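Local coordinates for alpha-galactosidase (Thermus thermophilus, PDB 6LCJ), which probably hydrolyses alpha-galactosides as a retaining glycosidase of family GH36 and assembles as a hexamer, at residues E[151-156]-E[393-398]; E[319-324]-E[347-352]; E[341-346]-E[388-393]. One frame throughout, in Å; residues are numbered along the deposited sequence.

Contact 1 (E[151-156]-E[393-398]); sequences LPRRLS and LMENVH
R153 and N396 bring their backbones to 4.0 Å, CA to CA, where the irregular chain 151-156 passes the end of the 3-10 turn 393-395, and R154 N donates to N396 O at 2.9 Å. A second bond runs the opposite way, from N396 ND2 to P152 O at 2.8 Å. The acceptor lies close to the plane of the N396 amide, whereas the N-H reaches P152 O from above the plane of its carbonyl. With CG anti to its own carbonyl carbon (chi1 -51°), the N396 amide is laid against 151-156. ND2 also donates to A148 O of helix 140-149, so two carbonyls grip this buried group and should fix its rotation.

R153 and E395 meet on the more exposed side. The arginine chain bends at chi3 (69°), and this bend helps bring NE to E395 OE2, a salt bridge of 3.1 Å. The guanidinium and carboxylate planes are 32° apart, so the two groups are not coplanar; NE also makes a weak bond to E395 O. L155 lays its branched end over the backbone, with CD1 3.5 Å from E395 O and CD2 3.6 Å from V397 N. Beyond it, S156 O sits at the edge of the H398 ring and in its plane, 3.4 Å from CE1. Y335 OH at ND1 and G157 O at NE2 hold that ring from outside the contact, while R154 NE turns to D351.

Both segments lead into strands of one parallel eight-stranded sheet, 161-164 and 398-400. The contact therefore joins two inbound connections at the N-terminal end of a TIM barrel, as expected of the melibiase family.

Contact 2 (E[319-324]-E[347-352]); sequences RYRKAM and LGLADG
L347 meets R321 through its backbone: its CB is directed away from 319-324, but its carbonyl oxygen lies at the edge of the guanidinium, near the plane of that group. The modelled separation of R321 NH1 and L347 O is too short to be taken literally. R321 NH2 adds a weak, bent bond to the same L347 O at 3.1 Å. NH1 also bonds to A345 O, so the arginine probably bridges two carbonyls of this turn.

G348 follows with a positive phi of 90°. A CB here would be jammed against the carbonyl oxygen of L347, which alone calls for glycine; it would also come tight against R321 NH2 while the arginine keeps this position.

L349 then points toward the helix. Its CD1 lies 3.5 Å above one face of the R321 guanidinium, displaced toward the rim, and the same methyl rests on M324 CB at 3.7 Å. The arginine reaches this place with CG anti to the backbone N (chi1 179°) and a bend at chi2 (97°) that carries its end over the leucine. In the TIM barrel, helix 317-331 makes the beta-alpha-beta crossover between the neighbouring parallel strands 298-303 and 335-338; here it packs on the next connection, which runs to strand 352-354.

D351 makes no contact with 319-324, but R328, further along the same helix, pairs with its carboxylate and also donates from NH1 to L349 O. At G352 the chain enters the barrel sheet, with backbone bonds to L336 and F338.

Contact 3 (E[341-346]-E[388-393]); sequences APVLAS and LHRLWL
The R390 guanidinium carries V343 CG2 on one face, 3.7 Å above the plane and over its centre, while its nitrogens bond in other directions: NH1 to V355 O, NE to H48 NE2, and NH2 weakly to G49 O and Q51 O. The W392 indole has L393 CG on one face, 3.8 Å above the plane and offset toward the rim. L344 CD2 approaches the ring obliquely, 4.0 Å from W392 CH2. The indole nitrogen NE1 donates to H389 O at 2.8 Å, with the acceptor tilted 16° from the ring plane. W392 CG takes the crowded position between backbone N and carbonyl carbon (chi1 46°), and the bond to H389 O helps hold the ring there.

The two segments belong to successive connections of the TIM barrel, one running from strand 335-338 to 352-354 and the other from helix 380-388 to strand 398-400. They meet beside strand 44-48 of the N-terminal beta domain, where H48 touches both V343 and L344. With a leucine in place of R390, V355 O and H48 would probably lose their charged partner, and V343 CG2 the flat surface on which it rests.

V343 uses its other branch on L393: CG1, anti to the backbone N (chi1 164°), meets L393 CD1 at 3.5 Å. One valine thus packs on a charged plane with one methyl and on a leucine with the other. L344 CD2 touches W392 and L393 from one side, 4.1 Å from L393 CD2, and the leucine side chains run at about a right angle. S346 OG donates to P342 O at 2.7 Å, closing the turn that presents V343 and L344.

Overall arrangement
The three contacts form one cluster: the centre of contact 1 is about 12 Å from that of contact 2 and about 10 Å from that of contact 3, and the centres of contacts 2 and 3 are about 12 Å apart. D351 ties contact 2 to contact 1: its OD1 lies 2.8 Å from R154 NE in a salt bridge and 2.6 Å from S156 OG. Contacts 2 and 3 are joined where Y320 OH stands 2.6 Å from S346 OG and R321 NH1 2.9 Å from A345 O. L393 belongs to both contacts 1 and 3. Contact 1 lies at the N-terminal end of the barrel strands, whereas R390 of contact 3 reaches V355, just past strand 352-354, toward the end where GH36 enzymes generally carry their active site.

Contact 1 (E[151-156]-E[393-398])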
loop_
_atom_site.group_PDB
_atom_site.type_symbol
_atom_site.label_atom_id
_atom_site.label_comp_id
_atom_site.label_asym_id
_atom_site.label_seq_id
_atom_site.Cartn_x
_atom_site.Cartn_y
_atom_site.Cartn_z
ATOM N N LEU E 151 33.247 -31.522 19.330
ATOM C CA LEU E 151 32.478 -30.653 20.206
ATOM C C LEU E 151 32.680 -31.055 21.657
ATOM O O LEU E 151 33.176 -32.142 21.952
ATOM C CB LEU E 151 30.995 -30.710 19.824
ATOM C CG LEU E 151 30.660 -30.257 18.402
ATOM C CD1 LEU E 151 29.182 -30.452 18.091
ATOM C CD2 LEU E 151 31.082 -28.815 18.191
ATOM N N PRO E 152 32.321 -30.192 22.605
ATOM C CA PRO E 152 32.392 -30.596 24.008
ATOM C C PRO E 152 31.510 -31.808 24.268
ATOM O O PRO E 152 30.489 -32.020 23.608
ATOM C CB PRO E 152 31.887 -29.359 24.761
ATOM C CG PRO E 152 32.149 -28.222 23.822
ATOM C CD PRO E 152 31.877 -28.793 22.469
ATOM N N ARG E 153 31.938 -32.621 25.236
ATOM C CA ARG E 153 31.229 -33.817 25.657
ATOM C C ARG E 153 31.037 -33.782 27.163
ATOM O O ARG E 153 31.840 -33.209 27.895
ATOM C CB ARG E 153 31.993 -35.084 25.262
ATOM C CG ARG E 153 32.566 -35.010 23.875
ATOM C CD ARG E 153 33.519 -36.135 23.641
ATOM N NE ARG E 153 32.850 -37.427 23.575
ATOM C CZ ARG E 153 33.181 -38.476 24.320
ATOM N NH1 ARG E 153 34.169 -38.368 25.197
ATOM N NH2 ARG E 153 32.522 -39.624 24.189
ATOM N N ARG E 154 29.949 -34.392 27.619
ATOM C CA ARG E 154 29.751 -34.626 29.046
ATOM C C ARG E 154 28.810 -35.825 29.153
ATOM O O ARG E 154 27.588 -35.674 29.008
ATOM C CB ARG E 154 29.183 -33.410 29.748
ATOM C CG ARG E 154 28.778 -33.725 31.188
ATOM C CD ARG E 154 28.409 -32.486 31.951
ATOM N NE ARG E 154 28.117 -32.767 33.353
ATOM C CZ ARG E 154 28.932 -32.486 34.369
ATOM N NH1 ARG E 154 30.113 -31.919 34.149
ATOM N NH2 ARG E 154 28.559 -32.773 35.607
ATOM N N LEU E 155 29.391 -37.003 29.377
ATOM C CA LEU E 155 28.661 -38.271 29.436
ATOM C C LEU E 155 28.668 -38.752 30.887
ATOM O O LEU E 155 29.679 -39.265 31.379
ATOM C CB LEU E 155 29.278 -39.275 28.474
ATOM C CG LEU E 155 29.117 -38.870 27.000
ATOM C CD1 LEU E 155 29.657 -39.930 26.045
ATOM C CD2 LEU E 155 27.646 -38.585 26.692
ATOM N N SER E 156 27.537 -38.555 31.572
ATOM C CA SER E 156 27.433 -38.766 33.021
ATOM C C SER E 156 26.860 -40.153 33.305
ATOM O O SER E 156 25.744 -40.317 33.818
ATOM C CB SER E 156 26.574 -37.675 33.653
ATOM O OG SER E 156 27.231 -36.415 33.657
ATOM N N LEU E 393 24.330 -36.310 18.341
ATOM C CA LEU E 393 24.778 -35.715 19.595
ATOM C C LEU E 393 24.916 -36.716 20.735
ATOM O O LEU E 393 25.273 -36.305 21.842
ATOM C CB LEU E 393 23.825 -34.602 20.022
ATOM C CG LEU E 393 23.960 -33.445 19.051
ATOM C CD1 LEU E 393 22.770 -32.526 19.203
ATOM C CD2 LEU E 393 25.288 -32.727 19.267
ATOM N N MET E 394 24.621 -38.001 20.509
ATOM C CA MET E 394 24.799 -39.003 21.554
ATOM C C MET E 394 26.263 -39.173 21.918
ATOM O O MET E 394 26.572 -39.768 22.951
ATOM C CB MET E 394 24.213 -40.341 21.105
ATOM C CG MET E 394 22.699 -40.419 21.225
ATOM S SD MET E 394 22.142 -41.943 20.473
ATOM C CE MET E 394 22.812 -43.156 21.631
ATOM N N GLU E 395 27.159 -38.668 21.070
ATOM C CA GLU E 395 28.569 -38.557 21.400
ATOM C C GLU E 395 28.816 -37.572 22.543
ATOM O O GLU E 395 29.795 -37.711 23.286
ATOM C CB GLU E 395 29.323 -38.110 20.148
ATOM C CG GLU E 395 30.800 -37.867 20.360
ATOM C CD GLU E 395 31.595 -39.156 20.524
ATOM O OE1 GLU E 395 31.061 -40.257 20.207
ATOM O OE2 GLU E 395 32.766 -39.060 20.969
ATOM N N ASN E 396 27.956 -36.565 22.695
ATOM C CA ASN E 396 28.284 -35.406 23.505
ATOM C C ASN E 396 27.419 -35.220 24.733
ATOM O O ASN E 396 27.807 -34.467 25.623
ATOM C CB ASN E 396 28.196 -34.127 22.657
ATOM C CG ASN E 396 28.982 -34.229 21.371
ATOM O OD1 ASN E 396 28.513 -34.803 20.393
ATOM N ND2 ASN E 396 30.188 -33.671 21.364
ATOM N N VAL E 397 26.259 -35.885 24.817
ATOM C CA VAL E 397 25.317 -35.647 25.896
ATOM C C VAL E 397 24.295 -36.767 25.842
ATOM O O VAL E 397 24.137 -37.418 24.809
ATOM C CB VAL E 397 24.660 -34.247 25.736
ATOM C CG1 VAL E 397 23.856 -34.178 24.453
ATOM C CG2 VAL E 397 23.788 -33.894 26.937
ATOM N N HIS E 398 23.617 -37.013 26.958
ATOM C CA HIS E 398 22.445 -37.871 26.939
ATOM C C HIS E 398 21.346 -37.194 26.134
ATOM O O HIS E 398 20.853 -36.123 26.512
ATOM C CB HIS E 398 21.969 -38.164 28.355
ATOM C CG HIS E 398 22.966 -38.924 29.162
ATOM N ND1 HIS E 398 22.936 -38.966 30.541
ATOM C CD2 HIS E 398 24.048 -39.648 28.780
ATOM C CE1 HIS E 398 23.948 -39.701 30.970
ATOM N NE2 HIS E 398 24.633 -40.130 29.924
#

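Contact 2 (E[319-324]-E[347-352])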
loop_
_atom_site.group_PDB
_atom_site.type_symbol
_atom_site.label_atom_id
_atom_site.label_comp_id
_atom_site.label_asym_id
_atom_site.label_seq_id
_atom_site.Cartn_x
_atom_site.Cartn_y
_atom_site.Cartn_z
ATOM N N ARG E 319 26.880 -14.992 26.200
ATOM C CA ARG E 319 26.251 -14.741 27.499
ATOM C C ARG E 319 25.638 -16.016 28.060
ATOM O O ARG E 319 25.768 -16.312 29.255
ATOM C CB ARG E 319 25.153 -13.669 27.396
ATOM C CG ARG E 319 25.640 -12.247 27.210
ATOM C CD ARG E 319 24.489 -11.306 26.813
ATOM N NE ARG E 319 23.208 -11.988 26.937
ATOM C CZ ARG E 319 22.224 -11.889 26.044
ATOM N NH1 ARG E 319 22.384 -11.106 24.971
ATOM N NH2 ARG E 319 21.084 -12.583 26.218
ATOM N N TYR E 320 24.934 -16.767 27.207
ATOM C CA TYR E 320 24.242 -17.971 27.655
ATOM C C TYR E 320 25.215 -18.979 28.238
ATOM O O TYR E 320 24.944 -19.584 29.282
ATOM C CB TYR E 320 23.471 -18.590 26.483
ATOM C CG TYR E 320 22.936 -19.977 26.730
ATOM C CD1 TYR E 320 21.732 -20.175 27.410
ATOM C CD2 TYR E 320 23.629 -21.097 26.277
ATOM C CE1 TYR E 320 21.238 -21.462 27.627
ATOM C CE2 TYR E 320 23.148 -22.383 26.485
ATOM C CZ TYR E 320 21.959 -22.562 27.154
ATOM O OH TYR E 320 21.490 -23.841 27.353
ATOM N N ARG E 321 26.354 -19.175 27.578
ATOM C CA ARG E 321 27.285 -20.200 28.028
ATOM C C ARG E 321 27.890 -19.847 29.386
ATOM O O ARG E 321 28.052 -20.725 30.244
ATOM C CB ARG E 321 28.370 -20.402 26.978
ATOM C CG ARG E 321 29.393 -21.416 27.360
ATOM C CD ARG E 321 29.070 -22.741 26.753
ATOM N NE ARG E 321 30.109 -23.726 27.023
ATOM C CZ ARG E 321 29.949 -25.030 26.823
ATOM N NH1 ARG E 321 28.795 -25.489 26.354
ATOM N NH2 ARG E 321 30.932 -25.875 27.087
ATOM N N LYS E 322 28.221 -18.567 29.604
ATOM C CA LYS E 322 28.751 -18.145 30.897
ATOM C C LYS E 322 27.702 -18.270 31.998
ATOM O O LYS E 322 28.017 -18.695 33.112
ATOM C CB LYS E 322 29.275 -16.717 30.817
ATOM C CG LYS E 322 30.546 -16.578 29.992
ATOM C CD LYS E 322 30.931 -15.104 29.788
ATOM C CE LYS E 322 31.540 -14.844 28.397
ATOM N NZ LYS E 322 30.891 -13.655 27.734
ATOM N N ALA E 323 26.448 -17.926 31.706
ATOM C CA ALA E 323 25.392 -18.101 32.701
ATOM C C ALA E 323 25.196 -19.574 33.045
ATOM O O ALA E 323 25.088 -19.941 34.220
ATOM C CB ALA E 323 24.078 -17.500 32.195
ATOM N N MET E 324 25.141 -20.438 32.029
ATOM C CA MET E 324 24.943 -21.858 32.286
ATOM C C MET E 324 26.147 -22.483 32.977
ATOM O O MET E 324 25.984 -23.404 33.781
ATOM C CB MET E 324 24.642 -22.598 30.978
ATOM C CG MET E 324 23.303 -22.259 30.346
ATOM S SD MET E 324 21.930 -22.314 31.522
ATOM C CE MET E 324 21.750 -20.589 31.756
ATOM N N LEU E 347 26.350 -27.987 24.877
ATOM C CA LEU E 347 27.168 -29.188 24.970
ATOM C C LEU E 347 28.320 -28.983 25.950
ATOM O O LEU E 347 28.932 -27.910 26.005
ATOM C CB LEU E 347 27.698 -29.559 23.590
ATOM C CG LEU E 347 26.653 -29.921 22.532
ATOM C CD1 LEU E 347 27.303 -30.247 21.173
ATOM C CD2 LEU E 347 25.801 -31.087 23.030
ATOM N N GLY E 348 28.608 -30.021 26.735
ATOM C CA GLY E 348 29.606 -29.947 27.772
ATOM C C GLY E 348 29.084 -29.508 29.122
ATOM O O GLY E 348 29.742 -29.760 30.130
ATOM N N LEU E 349 27.932 -28.850 29.173
ATOM C CA LEU E 349 27.312 -28.436 30.424
ATOM C C LEU E 349 26.123 -29.315 30.796
ATOM O O LEU E 349 26.013 -29.752 31.947
ATOM C CB LEU E 349 26.866 -26.975 30.331
ATOM C CG LEU E 349 27.986 -25.976 30.041
ATOM C CD1 LEU E 349 27.422 -24.611 29.732
ATOM C CD2 LEU E 349 28.996 -25.921 31.215
ATOM N N ALA E 350 25.227 -29.590 29.847
ATOM C CA ALA E 350 24.085 -30.449 30.128
ATOM C C ALA E 350 24.518 -31.902 30.286
ATOM O O ALA E 350 25.432 -32.373 29.605
ATOM C CB ALA E 350 23.043 -30.348 29.010
ATOM N N ASP E 351 23.846 -32.613 31.192
ATOM C CA ASP E 351 23.925 -34.069 31.240
ATOM C C ASP E 351 22.931 -34.698 30.274
ATOM O O ASP E 351 23.267 -35.651 29.563
ATOM C CB ASP E 351 23.645 -34.578 32.657
ATOM C CG ASP E 351 24.555 -33.945 33.690
ATOM O OD1 ASP E 351 25.748 -34.275 33.676
ATOM O OD2 ASP E 351 24.081 -33.106 34.498
ATOM N N GLY E 352 21.715 -34.170 30.243
ATOM C CA GLY E 352 20.722 -34.567 29.269
ATOM C C GLY E 352 20.222 -33.343 28.521
ATOM O O GLY E 352 20.124 -32.245 29.086
#

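Contact 3 (E[341-346]-E[388-393])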
loop_
_atom_site.group_PDB
_atom_site.type_symbol
_atom_site.label_atom_id
_atom_site.label_comp_id
_atom_site.label_asym_id
_atom_site.label_seq_id
_atom_site.Cartn_x
_atom_site.Cartn_y
_atom_site.Cartn_z
ATOM N N ALA E 341 16.457 -25.353 24.826
ATOM C CA ALA E 341 17.779 -24.827 25.027
ATOM C C ALA E 341 18.539 -24.774 23.719
ATOM O O ALA E 341 18.384 -25.668 22.875
ATOM C CB ALA E 341 18.554 -25.697 26.031
ATOM N N PRO E 342 19.371 -23.750 23.535
ATOM C CA PRO E 342 20.355 -23.778 22.448
ATOM C C PRO E 342 21.084 -25.110 22.413
ATOM O O PRO E 342 21.768 -25.478 23.371
ATOM C CB PRO E 342 21.299 -22.631 22.814
ATOM C CG PRO E 342 20.438 -21.700 23.598
ATOM C CD PRO E 342 19.555 -22.585 24.412
ATOM N N VAL E 343 20.936 -25.852 21.324
ATOM C CA VAL E 343 21.422 -27.225 21.315
ATOM C C VAL E 343 22.945 -27.260 21.403
ATOM O O VAL E 343 23.514 -27.798 22.358
ATOM C CB VAL E 343 20.884 -27.973 20.083
ATOM C CG1 VAL E 343 21.666 -29.242 19.854
ATOM C CG2 VAL E 343 19.402 -28.289 20.288
ATOM N N LEU E 344 23.635 -26.654 20.437
ATOM C CA LEU E 344 25.082 -26.832 20.381
ATOM C C LEU E 344 25.787 -26.075 21.502
ATOM O O LEU E 344 26.742 -26.588 22.096
ATOM C CB LEU E 344 25.598 -26.408 19.008
ATOM C CG LEU E 344 24.990 -27.313 17.930
ATOM C CD1 LEU E 344 25.339 -26.885 16.510
ATOM C CD2 LEU E 344 25.409 -28.760 18.171
ATOM N N ALA E 345 25.311 -24.875 21.842
ATOM C CA ALA E 345 25.964 -24.094 22.893
ATOM C C ALA E 345 25.798 -24.709 24.287
ATOM O O ALA E 345 26.471 -24.264 25.225
ATOM C CB ALA E 345 25.433 -22.654 22.878
ATOM N N SER E 346 24.920 -25.709 24.443
ATOM C CA SER E 346 24.706 -26.391 25.712
ATOM C C SER E 346 25.666 -27.542 25.926
ATOM O O SER E 346 25.772 -28.032 27.051
ATOM C CB SER E 346 23.276 -26.940 25.806
ATOM O OG SER E 346 22.315 -25.900 25.958
ATOM N N LEU E 388 15.177 -37.317 15.387
ATOM C CA LEU E 388 15.848 -38.191 14.434
ATOM C C LEU E 388 17.051 -37.525 13.773
ATOM O O LEU E 388 17.997 -38.218 13.376
ATOM C CB LEU E 388 14.860 -38.657 13.365
ATOM C CG LEU E 388 13.979 -39.834 13.770
ATOM C CD1 LEU E 388 12.746 -39.936 12.886
ATOM C CD2 LEU E 388 14.796 -41.118 13.746
ATOM N N HIS E 389 17.055 -36.198 13.647
ATOM C CA HIS E 389 18.160 -35.513 12.985
ATOM C C HIS E 389 19.171 -34.952 13.967
ATOM O O HIS E 389 20.065 -34.202 13.563
ATOM C CB HIS E 389 17.647 -34.394 12.085
ATOM C CG HIS E 389 16.783 -34.876 10.968
ATOM N ND1 HIS E 389 15.444 -35.162 11.134
ATOM C CD2 HIS E 389 17.069 -35.141 9.675
ATOM C CE1 HIS E 389 14.938 -35.570 9.986
ATOM N NE2 HIS E 389 15.903 -35.565 9.084
ATOM N N ARG E 390 19.051 -35.291 15.246
ATOM C CA ARG E 390 20.008 -34.842 16.241
ATOM C C ARG E 390 20.626 -35.997 17.019
ATOM O O ARG E 390 21.259 -35.760 18.058
ATOM C CB ARG E 390 19.338 -33.834 17.182
ATOM C CG ARG E 390 19.151 -32.473 16.540
ATOM C CD ARG E 390 18.352 -31.536 17.423
ATOM N NE ARG E 390 18.478 -30.145 16.997
ATOM C CZ ARG E 390 17.542 -29.225 17.203
ATOM N NH1 ARG E 390 16.423 -29.564 17.834
ATOM N NH2 ARG E 390 17.721 -27.972 16.794
ATOM N N LEU E 391 20.472 -37.239 16.539
ATOM C CA LEU E 391 20.972 -38.382 17.298
ATOM C C LEU E 391 22.495 -38.439 17.318
ATOM O O LEU E 391 23.057 -39.019 18.252
ATOM C CB LEU E 391 20.389 -39.677 16.744
ATOM C CG LEU E 391 18.879 -39.833 16.939
ATOM C CD1 LEU E 391 18.365 -41.035 16.210
ATOM C CD2 LEU E 391 18.555 -39.939 18.422
ATOM N N TRP E 392 23.168 -37.803 16.348
ATOM C CA TRP E 392 24.626 -37.713 16.351
ATOM C C TRP E 392 25.162 -37.031 17.601
ATOM O O TRP E 392 26.346 -37.171 17.908
ATOM C CB TRP E 392 25.129 -36.972 15.102
ATOM C CG TRP E 392 24.384 -35.709 14.790
ATOM C CD1 TRP E 392 23.178 -35.601 14.170
ATOM C CD2 TRP E 392 24.799 -34.364 15.089
ATOM N NE1 TRP E 392 22.804 -34.279 14.076
ATOM C CE2 TRP E 392 23.787 -33.500 14.626
ATOM C CE3 TRP E 392 25.924 -33.812 15.705
ATOM C CZ2 TRP E 392 23.868 -32.123 14.760
ATOM C CZ3 TRP E 392 26.004 -32.456 15.836
ATOM C CH2 TRP E 392 24.981 -31.616 15.370
ATOM N N LEU E 393 24.330 -36.310 18.341
ATOM C CA LEU E 393 24.778 -35.715 19.595
ATOM C C LEU E 393 24.916 -36.716 20.735
ATOM O O LEU E 393 25.273 -36.305 21.842
ATOM C CB LEU E 393 23.825 -34.602 20.022
ATOM C CG LEU E 393 23.960 -33.445 19.051
ATOM C CD1 LEU E 393 22.770 -32.526 19.203
ATOM C CD2 LEU E 393 25.288 -32.727 19.267
#